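Local coordinates for LPXTG-motif cell wall anchor domain protein (Mobiluncus mulieris, PDB 5U5O) that probably serves in bacterial cell adhesion, as a two-domain, internally cross-linked piece of a giant, probably cell-wall-attached adhesin, at residues T102-R105 / E106-T109; D233-G236 / A237-A241; P79-E82 / V83-T86. All coordinates share one frame; numbering follows the deposited sequence.

Overall arrangement
All three interactions are local, each joining residues a few positions apart where a short helix starts or turns in a mostly strand chain. Along the sequence the order is interaction 3, interaction 1, interaction 2. Interactions 3 and 1 share the T-Q ester bond domain: helix 82-88 is followed by strand 94-104, whose end carries interaction 1, and the centres of interactions 1 and 3 lie about 33 Å apart. Interaction 2 belongs to the DUF5979 region, its centre about 49 Å from that of interaction 1 and about 68 Å from that of interaction 3, which lies across the chain's centre from it. None touches another; the spacing reflects an elongated two-domain adhesin segment.

Interaction 1 of 3, residues T102-R105 / E106-T109; sequences TVKR and EDLT
Lys104 bends its chain across to the Asp107 carboxylate, crossing it at a slant, at the point where a strand runs straight into a short helical turn. Its CG stands anti to the carbonyl carbon, beside the backbone N, and a bend at chi3 (-65°) carries CE to 3.2 Å from Asp107 OD2. The methylene is thus closer than the ammonium: Lys104 NZ and Asp107 OD2 are 4.0 Å apart, a long salt bridge. Glu106 OE2 is near the same NZ but beyond salt-bridge range, so both acids probably contribute to the field around this lysine. A water fastens the acid to the strand end, donating to Asp107 OD2 at 2.7 Å and accepting from Lys104 N.

The other face is apolar. Val103 and Leu108 meet at about a right angle, with Val103 CG2 3.9 Å from Leu108 CG and Val103 CG1 near Leu108 CD1.

Between the two faces the backbone closes the turn. Asp107 N donates to Lys104 O, while Arg105 O takes two backbone donors: Thr109 N, 3.0 Å from Arg105 O, lies in the carbonyl plane, and Leu108 N comes from above that plane. Thr109 OG1 adds a weak bond to Arg105 O, its firmer partner being Asn111 N. Thr109 CG2 also lies obliquely against the Arg105 guanidinium, 3.8 Å from NH2. That group is held by backbone carbonyls, NE by Lys24 O and NH2 by Val19 O.

Strand 94-104 pairs here with strand 26-36 through Val103 and Phe27, and Val103 also packs on Ile29. Helix 105-109 then turns Leu108 onto Val19 and Leu63, and Thr109 onto Val114, so the strand's end is tied to the surrounding loops.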
ATOM      1  N   THR A 102     -17.087  -3.326   0.289  1.00 15.00           N
ATOM      2  CA  THR A 102     -16.137  -4.374   0.620  1.00 15.16           C
ATOM      3  C   THR A 102     -15.296  -4.710  -0.593  1.00 15.55           C
ATOM      4  O   THR A 102     -15.810  -5.021  -1.663  1.00 17.04           O
ATOM      5  CB  THR A 102     -16.881  -5.585   1.194  1.00 17.69           C
ATOM      6  OG1 THR A 102     -17.515  -5.179   2.415  1.00 21.85           O
ATOM      7  CG2 THR A 102     -15.939  -6.726   1.494  1.00 19.18           C
ATOM      8  N   VAL A 103     -13.981  -4.644  -0.406  1.00 18.17           N
ATOM      9  CA  VAL A 103     -13.018  -4.908  -1.466  1.00 20.17           C
ATOM     10  C   VAL A 103     -12.147  -6.107  -1.095  1.00 19.36           C
ATOM     11  O   VAL A 103     -11.647  -6.214   0.032  1.00 19.08           O
ATOM     12  CB  VAL A 103     -12.176  -3.641  -1.799  1.00 19.36           C
ATOM     13  CG1 VAL A 103     -11.480  -3.066  -0.574  1.00 19.01           C
ATOM     14  CG2 VAL A 103     -11.196  -3.906  -2.927  1.00 21.68           C
ATOM     15  N   LYS A 104     -11.979  -7.009  -2.058  1.00 22.23           N
ATOM     16  CA  LYS A 104     -11.098  -8.156  -1.892  1.00 21.41           C
ATOM     17  C   LYS A 104      -9.651  -7.684  -1.915  1.00 20.98           C
ATOM     18  O   LYS A 104      -9.270  -6.900  -2.776  1.00 21.71           O
ATOM     19  CB  LYS A 104     -11.324  -9.183  -3.001  1.00 26.23           C
ATOM     20  CG  LYS A 104     -12.698  -9.837  -2.958  1.00 27.93           C
ATOM     21  CD  LYS A 104     -12.848 -10.921  -4.018  1.00 35.87           C
ATOM     22  CE  LYS A 104     -12.794 -10.345  -5.426  1.00 41.02           C
ATOM     23  NZ  LYS A 104     -13.260 -11.303  -6.464  1.00 46.38           N
ATOM     24  N   ARG A 105      -8.845  -8.177  -0.979  1.00 19.69           N
ATOM     25  CA  ARG A 105      -7.440  -7.774  -0.901  1.00 21.12           C
ATOM     26  C   ARG A 105      -6.712  -8.017  -2.222  1.00 22.00           C
ATOM     27  O   ARG A 105      -5.906  -7.186  -2.638  1.00 22.91           O
ATOM     28  CB  ARG A 105      -6.714  -8.474   0.250  1.00 21.55           C
ATOM     29  CG  ARG A 105      -5.382  -7.824   0.613  1.00 23.16           C
ATOM     30  CD  ARG A 105      -4.864  -8.326   1.956  1.00 24.40           C
ATOM     31  NE  ARG A 105      -4.266  -9.649   1.836  1.00 27.30           N
ATOM     32  CZ  ARG A 105      -3.059  -9.904   1.330  1.00 28.72           C
ATOM     33  NH1 ARG A 105      -2.632 -11.158   1.274  1.00 33.98           N
ATOM     34  NH2 ARG A 105      -2.272  -8.929   0.877  1.00 30.76           N
ATOM     35  N   GLU A 106      -7.022  -9.133  -2.889  1.00 21.37           N
ATOM     36  CA  GLU A 106      -6.381  -9.461  -4.173  1.00 22.23           C
ATOM     37  C   GLU A 106      -6.754  -8.526  -5.334  1.00 22.80           C
ATOM     38  O   GLU A 106      -5.991  -8.401  -6.286  1.00 24.80           O
ATOM     39  CB  GLU A 106      -6.619 -10.927  -4.566  1.00 24.46           C
ATOM     40  CG  GLU A 106      -8.055 -11.307  -4.913  1.00 28.80           C
ATOM     41  CD  GLU A 106      -8.185 -12.664  -5.588  1.00 34.46           C
ATOM     42  OE1 GLU A 106      -7.163 -13.360  -5.808  1.00 39.99           O
ATOM     43  OE2 GLU A 106      -9.332 -13.035  -5.904  1.00 38.99           O
ATOM     44  N   ASP A 107      -7.919  -7.874  -5.261  1.00 23.28           N
ATOM     45  CA  ASP A 107      -8.275  -6.834  -6.240  1.00 23.81           C
ATOM     46  C   ASP A 107      -7.475  -5.544  -6.064  1.00 22.49           C
ATOM     47  O   ASP A 107      -7.438  -4.714  -6.975  1.00 27.27           O
ATOM     48  CB  ASP A 107      -9.777  -6.527  -6.191  1.00 25.48           C
ATOM     49  CG  ASP A 107     -10.627  -7.668  -6.716  1.00 28.33           C
ATOM     50  OD1 ASP A 107     -10.072  -8.656  -7.243  1.00 30.29           O
ATOM     51  OD2 ASP A 107     -11.861  -7.570  -6.609  1.00 28.61           O
ATOM     52  N   LEU A 108      -6.862  -5.366  -4.895  1.00 20.51           N
ATOM     53  CA  LEU A 108      -5.925  -4.267  -4.652  1.00 18.14           C
ATOM     54  C   LEU A 108      -4.487  -4.646  -4.995  1.00 20.27           C
ATOM     55  O   LEU A 108      -3.781  -3.899  -5.671  1.00 22.93           O
ATOM     56  CB  LEU A 108      -6.020  -3.805  -3.192  1.00 19.64           C
ATOM     57  CG  LEU A 108      -7.379  -3.222  -2.780  1.00 19.98           C
ATOM     58  CD1 LEU A 108      -7.433  -3.017  -1.274  1.00 22.19           C
ATOM     59  CD2 LEU A 108      -7.655  -1.920  -3.513  1.00 25.99           C
ATOM     60  N   THR A 109      -4.045  -5.804  -4.521  1.00 20.56           N
ATOM     61  CA  THR A 109      -2.660  -6.222  -4.721  1.00 20.55           C
ATOM     62  C   THR A 109      -2.390  -6.830  -6.100  1.00 22.68           C
ATOM     63  O   THR A 109      -1.233  -6.891  -6.528  1.00 25.95           O
ATOM     64  CB  THR A 109      -2.247  -7.281  -3.687  1.00 20.96           C
ATOM     65  OG1 THR A 109      -3.020  -8.474  -3.879  1.00 22.17           O
ATOM     66  CG2 THR A 109      -2.415  -6.765  -2.257  1.00 21.05           C
TER
HETATM   67  O   HOH W   1     -13.230  -6.053  -4.798  1.00 30.43           O

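Interaction 2 of 3, residues D233-G236 / A237-A241; sequences DVQG and AVNQA
Gln235 and Asn239, one helical turn apart, join their side-chain amides by a hydrogen bond: Gln235 NE2 donates to Asn239 OD1 at 2.9 Å. The acceptor lies in the amide plane of Gln235, but the donor stands above the carbonyl plane of Asn239, and the two amides are inclined by 43°. A bend at chi2 (61°) swings the end of Gln235 forward, toward the next turn, although its CB points away. NE2 also comes within 3.8 Å of Val238 CG1.

On another side of the turn, Gln240 NE2 donates to Gly236 O at 3.0 Å. The carbonyl is approached from above its plane while remaining in the plane of the Gln240 amide. Gly236 O receives a weak bond from Gln240 N as well, so side chain and backbone of one residue converge on it. The same NE2 bonds Ser193 O, linking the helix to the start of strand 193-200.

Asp233 is the N-cap of helix 234-241. Its OD1 accepts from Gly236 N at 3.0 Å, a capping bond that meets OD1 from above the carboxylate plane. Behind the cap, successive i to i+4 bonds build the helix: Ala237 N to Asp233 O, Val238 N to Val234 O and Asn239 N to Gln235 O.

The valines also meet one turn apart, Val234 CG1 lying 4.2 Å from Val238 CG2. Farther out, Val234, Ala237 and Val238 rest on Asp245 of strand 244-251, and Val234 also touches Val247. Ala237 packs on Tyr194 and Ala241 on Trp180; a backbone bond joins Asp233 to Lys195.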
ATOM      1  N   ASP A 233      32.391  -6.238  -4.821  1.00 12.46           N
ATOM      2  CA  ASP A 233      33.562  -6.039  -5.651  1.00 12.66           C
ATOM      3  C   ASP A 233      34.654  -7.006  -5.211  1.00 12.89           C
ATOM      4  O   ASP A 233      35.500  -6.685  -4.374  1.00 13.75           O
ATOM      5  CB  ASP A 233      34.034  -4.576  -5.552  1.00 12.63           C
ATOM      6  CG  ASP A 233      35.211  -4.257  -6.458  1.00 14.55           C
ATOM      7  OD1 ASP A 233      35.813  -5.160  -7.084  1.00 16.38           O
ATOM      8  OD2 ASP A 233      35.531  -3.054  -6.560  1.00 20.95           O
ATOM      9  N   VAL A 234      34.644  -8.181  -5.823  1.00 12.22           N
ATOM     10  CA  VAL A 234      35.529  -9.255  -5.383  1.00 12.07           C
ATOM     11  C   VAL A 234      36.983  -8.918  -5.709  1.00 12.78           C
ATOM     12  O   VAL A 234      37.876  -9.164  -4.883  1.00 13.79           O
ATOM     13  CB  VAL A 234      35.135 -10.632  -5.971  1.00 12.90           C
ATOM     14  CG1 VAL A 234      36.127 -11.695  -5.518  1.00 12.80           C
ATOM     15  CG2 VAL A 234      33.733 -11.017  -5.542  1.00 12.19           C
ATOM     16  N   GLN A 235      37.223  -8.331  -6.880  1.00 13.33           N
ATOM     17  CA  GLN A 235      38.594  -8.010  -7.248  1.00 13.82           C
ATOM     18  C   GLN A 235      39.178  -6.989  -6.279  1.00 13.99           C
ATOM     19  O   GLN A 235      40.354  -7.079  -5.929  1.00 15.51           O
ATOM     20  CB  GLN A 235      38.686  -7.476  -8.683  1.00 15.80           C
ATOM     21  CG  GLN A 235      40.106  -7.308  -9.196  1.00 19.20           C
ATOM     22  CD  GLN A 235      40.870  -8.617  -9.240  1.00 21.41           C
ATOM     23  OE1 GLN A 235      40.441  -9.572  -9.891  1.00 26.17           O
ATOM     24  NE2 GLN A 235      42.003  -8.674  -8.546  1.00 20.40           N
ATOM     25  N   GLY A 236      38.355  -6.043  -5.835  1.00 14.24           N
ATOM     26  CA  GLY A 236      38.793  -5.077  -4.832  1.00 14.50           C
ATOM     27  C   GLY A 236      39.199  -5.762  -3.527  1.00 14.43           C
ATOM     28  O   GLY A 236      40.155  -5.344  -2.881  1.00 16.17           O
ATOM     29  N   ALA A 237      38.442  -6.784  -3.127  1.00 14.13           N
ATOM     30  CA  ALA A 237      38.788  -7.576  -1.945  1.00 12.77           C
ATOM     31  C   ALA A 237      40.104  -8.350  -2.135  1.00 12.84           C
ATOM     32  O   ALA A 237      40.977  -8.308  -1.270  1.00 14.80           O
ATOM     33  CB  ALA A 237      37.652  -8.518  -1.617  1.00 12.36           C
ATOM     34  N   VAL A 238      40.239  -9.010  -3.280  1.00 13.25           N
ATOM     35  CA  VAL A 238      41.451  -9.747  -3.660  1.00 13.38           C
ATOM     36  C   VAL A 238      42.669  -8.823  -3.675  1.00 14.35           C
ATOM     37  O   VAL A 238      43.736  -9.201  -3.200  1.00 16.32           O
ATOM     38  CB  VAL A 238      41.281 -10.430  -5.033  1.00 13.91           C
ATOM     39  CG1 VAL A 238      42.597 -10.982  -5.589  1.00 13.89           C
ATOM     40  CG2 VAL A 238      40.246 -11.535  -4.933  1.00 13.94           C
ATOM     41  N   ASN A 239      42.507  -7.609  -4.213  1.00 14.95           N
ATOM     42  CA  ASN A 239      43.622  -6.678  -4.255  1.00 16.51           C
ATOM     43  C   ASN A 239      44.151  -6.312  -2.871  1.00 17.58           C
ATOM     44  O   ASN A 239      45.361  -6.162  -2.693  1.00 23.50           O
ATOM     45  CB  ASN A 239      43.229  -5.412  -5.024  1.00 17.30           C
ATOM     46  CG  ASN A 239      43.056  -5.658  -6.503  1.00 17.79           C
ATOM     47  OD1 ASN A 239      43.502  -6.672  -7.045  1.00 20.69           O
ATOM     48  ND2 ASN A 239      42.414  -4.712  -7.174  1.00 19.50           N
ATOM     49  N   GLN A 240      43.249  -6.167  -1.905  1.00 15.01           N
ATOM     50  CA  GLN A 240      43.610  -5.821  -0.545  1.00 14.82           C
ATOM     51  C   GLN A 240      44.222  -7.016   0.221  1.00 14.15           C
ATOM     52  O   GLN A 240      45.189  -6.839   0.941  1.00 17.41           O
ATOM     53  CB  GLN A 240      42.406  -5.281   0.201  1.00 13.18           C
ATOM     54  CG  GLN A 240      41.950  -3.928  -0.332  1.00 13.77           C
ATOM     55  CD  GLN A 240      40.646  -3.505   0.281  1.00 14.72           C
ATOM     56  OE1 GLN A 240      40.626  -2.856   1.324  1.00 15.84           O
ATOM     57  NE2 GLN A 240      39.524  -3.937  -0.329  1.00 15.53           N
ATOM     58  N   ALA A 241      43.643  -8.210   0.085  1.00 12.99           N
ATOM     59  CA  ALA A 241      44.107  -9.396   0.806  1.00 13.36           C
ATOM     60  C   ALA A 241      45.329 -10.054   0.189  1.00 14.37           C
ATOM     61  O   ALA A 241      46.037 -10.775   0.888  1.00 15.78           O
ATOM     62  CB  ALA A 241      42.977 -10.401   0.882  1.00 13.75           C
TER

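Interaction 3 of 3, residues P79-E82 / V83-T86; sequences PATE and VEKT
Thr81 and Glu84 are brought together by their first torsions. Thr81 OG1 sits between its own backbone N and carbonyl carbon (chi1 68°), where it can take Glu84 N at 3.0 Å. Glu84 CG lies beside its own backbone N, opposite the carbonyl carbon (chi1 -72°), and the chain extends from there back toward the helix start. Its OE1 receives Thr81 N at 2.9 Å in a nearly straight bond, the N-H coming from above the carboxylate plane. Thr81 OG1 also lies 3.2 Å from Glu84 CG, so the two side chains cross in close contact.

Glu82 and Lys85 run side by side in the same direction. Glu82 is bent at chi2 and Lys85 at chi3, which sets Lys85 NZ 2.8 Å from Glu82 OE2, on the syn side but about 31° out of the carboxylate plane. This salt bridge is supplemented by a water that accepts from Lys85 NZ and donates to Ala80 O. Lower on the lysine chain, Ala80 CB packs 3.7 Å from Lys85 CG.

Glu82 O is gripped by both Thr86 N and Thr86 OG1, which arrive from opposite faces of its plane; the hydroxyl bond is 2.9 Å between OG1 and O. Lys85 N meanwhile donates to Thr81 O.

The Glu84 carboxylate has further partners: OE1 forms a salt bridge with Arg34 NH2 and OE2 a hydrogen bond with Tyr36 OH. The reciprocal bonds between Thr81 and Glu84 make a capping box, the classic side-chain and backbone exchange at a helix N-terminus, here opening helix 82-88 beside strand 94-104.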
ATOM      1  N   PRO A  79     -25.567  17.016  13.673  1.00 12.20           N
ATOM      2  CA  PRO A  79     -25.026  18.366  13.512  1.00 12.81           C
ATOM      3  C   PRO A  79     -24.108  18.497  12.311  1.00 12.31           C
ATOM      4  O   PRO A  79     -23.260  17.644  12.049  1.00 14.19           O
ATOM      5  CB  PRO A  79     -24.226  18.589  14.802  1.00 13.26           C
ATOM      6  CG  PRO A  79     -24.763  17.596  15.757  1.00 12.68           C
ATOM      7  CD  PRO A  79     -25.105  16.397  14.930  1.00 12.07           C
ATOM      8  N   ALA A  80     -24.287  19.607  11.586  1.00 12.20           N
ATOM      9  CA  ALA A  80     -23.461  19.881  10.437  1.00 11.72           C
ATOM     10  C   ALA A  80     -22.038  20.199  10.856  1.00 12.81           C
ATOM     11  O   ALA A  80     -21.809  20.815  11.889  1.00 15.57           O
ATOM     12  CB  ALA A  80     -24.030  21.042   9.654  1.00 11.21           C
ATOM     13  N   THR A  81     -21.094  19.780  10.032  1.00 13.39           N
ATOM     14  CA  THR A  81     -19.706  20.187  10.215  1.00 14.30           C
ATOM     15  C   THR A  81     -19.519  21.603   9.689  1.00 14.15           C
ATOM     16  O   THR A  81     -20.344  22.117   8.936  1.00 14.47           O
ATOM     17  CB  THR A  81     -18.736  19.293   9.437  1.00 15.37           C
ATOM     18  OG1 THR A  81     -18.911  19.492   8.029  1.00 16.13           O
ATOM     19  CG2 THR A  81     -18.912  17.835   9.813  1.00 15.09           C
ATOM     20  N   GLU A  82     -18.393  22.207  10.059  1.00 15.33           N
ATOM     21  CA  GLU A  82     -18.080  23.561   9.605  1.00 15.55           C
ATOM     22  C   GLU A  82     -17.907  23.580   8.096  1.00 14.11           C
ATOM     23  O   GLU A  82     -18.361  24.530   7.450  1.00 15.81           O
ATOM     24  CB  GLU A  82     -16.848  24.126  10.317  1.00 19.26           C
ATOM     25  CG  GLU A  82     -16.975  24.221  11.836  1.00 25.36           C
ATOM     26  CD  GLU A  82     -18.231  24.940  12.299  1.00 28.49           C
ATOM     27  OE1 GLU A  82     -18.422  26.109  11.889  1.00 35.73           O
ATOM     28  OE2 GLU A  82     -19.025  24.336  13.068  1.00 32.83           O
ATOM     29  N   VAL A  83     -17.297  22.547   7.523  1.00 15.03           N
ATOM     30  CA  VAL A  83     -17.165  22.430   6.066  1.00 13.93           C
ATOM     31  C   VAL A  83     -18.535  22.382   5.368  1.00 13.21           C
ATOM     32  O   VAL A  83     -18.769  23.070   4.383  1.00 14.63           O
ATOM     33  CB  VAL A  83     -16.272  21.223   5.695  1.00 17.29           C
ATOM     34  CG1 VAL A  83     -16.427  20.802   4.236  1.00 18.72           C
ATOM     35  CG2 VAL A  83     -14.809  21.534   6.008  1.00 18.13           C
ATOM     36  N   GLU A  84     -19.441  21.586   5.905  1.00 12.78           N
ATOM     37  CA  GLU A  84     -20.796  21.515   5.388  1.00 11.71           C
ATOM     38  C   GLU A  84     -21.507  22.867   5.459  1.00 11.93           C
ATOM     39  O   GLU A  84     -22.176  23.281   4.490  1.00 13.37           O
ATOM     40  CB  GLU A  84     -21.594  20.449   6.129  1.00 11.34           C
ATOM     41  CG  GLU A  84     -21.136  19.039   5.744  1.00 11.91           C
ATOM     42  CD  GLU A  84     -21.594  17.934   6.690  1.00 12.23           C
ATOM     43  OE1 GLU A  84     -22.051  18.250   7.800  1.00 13.61           O
ATOM     44  OE2 GLU A  84     -21.484  16.726   6.297  1.00 14.07           O
ATOM     45  N   LYS A  85     -21.405  23.538   6.597  1.00 11.67           N
ATOM     46  CA  LYS A  85     -22.043  24.862   6.739  1.00 11.91           C
ATOM     47  C   LYS A  85     -21.444  25.902   5.798  1.00 12.23           C
ATOM     48  O   LYS A  85     -22.183  26.738   5.212  1.00 12.47           O
ATOM     49  CB  LYS A  85     -21.999  25.355   8.186  1.00 12.65           C
ATOM     50  CG  LYS A  85     -22.880  24.518   9.090  1.00 12.95           C
ATOM     51  CD  LYS A  85     -22.879  24.961  10.539  1.00 15.89           C
ATOM     52  CE  LYS A  85     -21.551  24.745  11.221  1.00 19.48           C
ATOM     53  NZ  LYS A  85     -21.729  24.919  12.690  1.00 22.91           N
ATOM     54  N   THR A  86     -20.132  25.854   5.599  1.00 11.87           N
ATOM     55  CA  THR A  86     -19.479  26.766   4.656  1.00 12.74           C
ATOM     56  C   THR A  86     -20.026  26.617   3.233  1.00 12.08           C
ATOM     57  O   THR A  86     -20.271  27.626   2.553  1.00 13.44           O
ATOM     58  CB  THR A  86     -17.954  26.533   4.681  1.00 14.65           C
ATOM     59  OG1 THR A  86     -17.455  26.894   5.975  1.00 16.82           O
ATOM     60  CG2 THR A  86     -17.245  27.344   3.633  1.00 15.06           C
TER
HETATM   61  O   HOH W   2     -23.247  22.528  13.600  1.00 22.33           O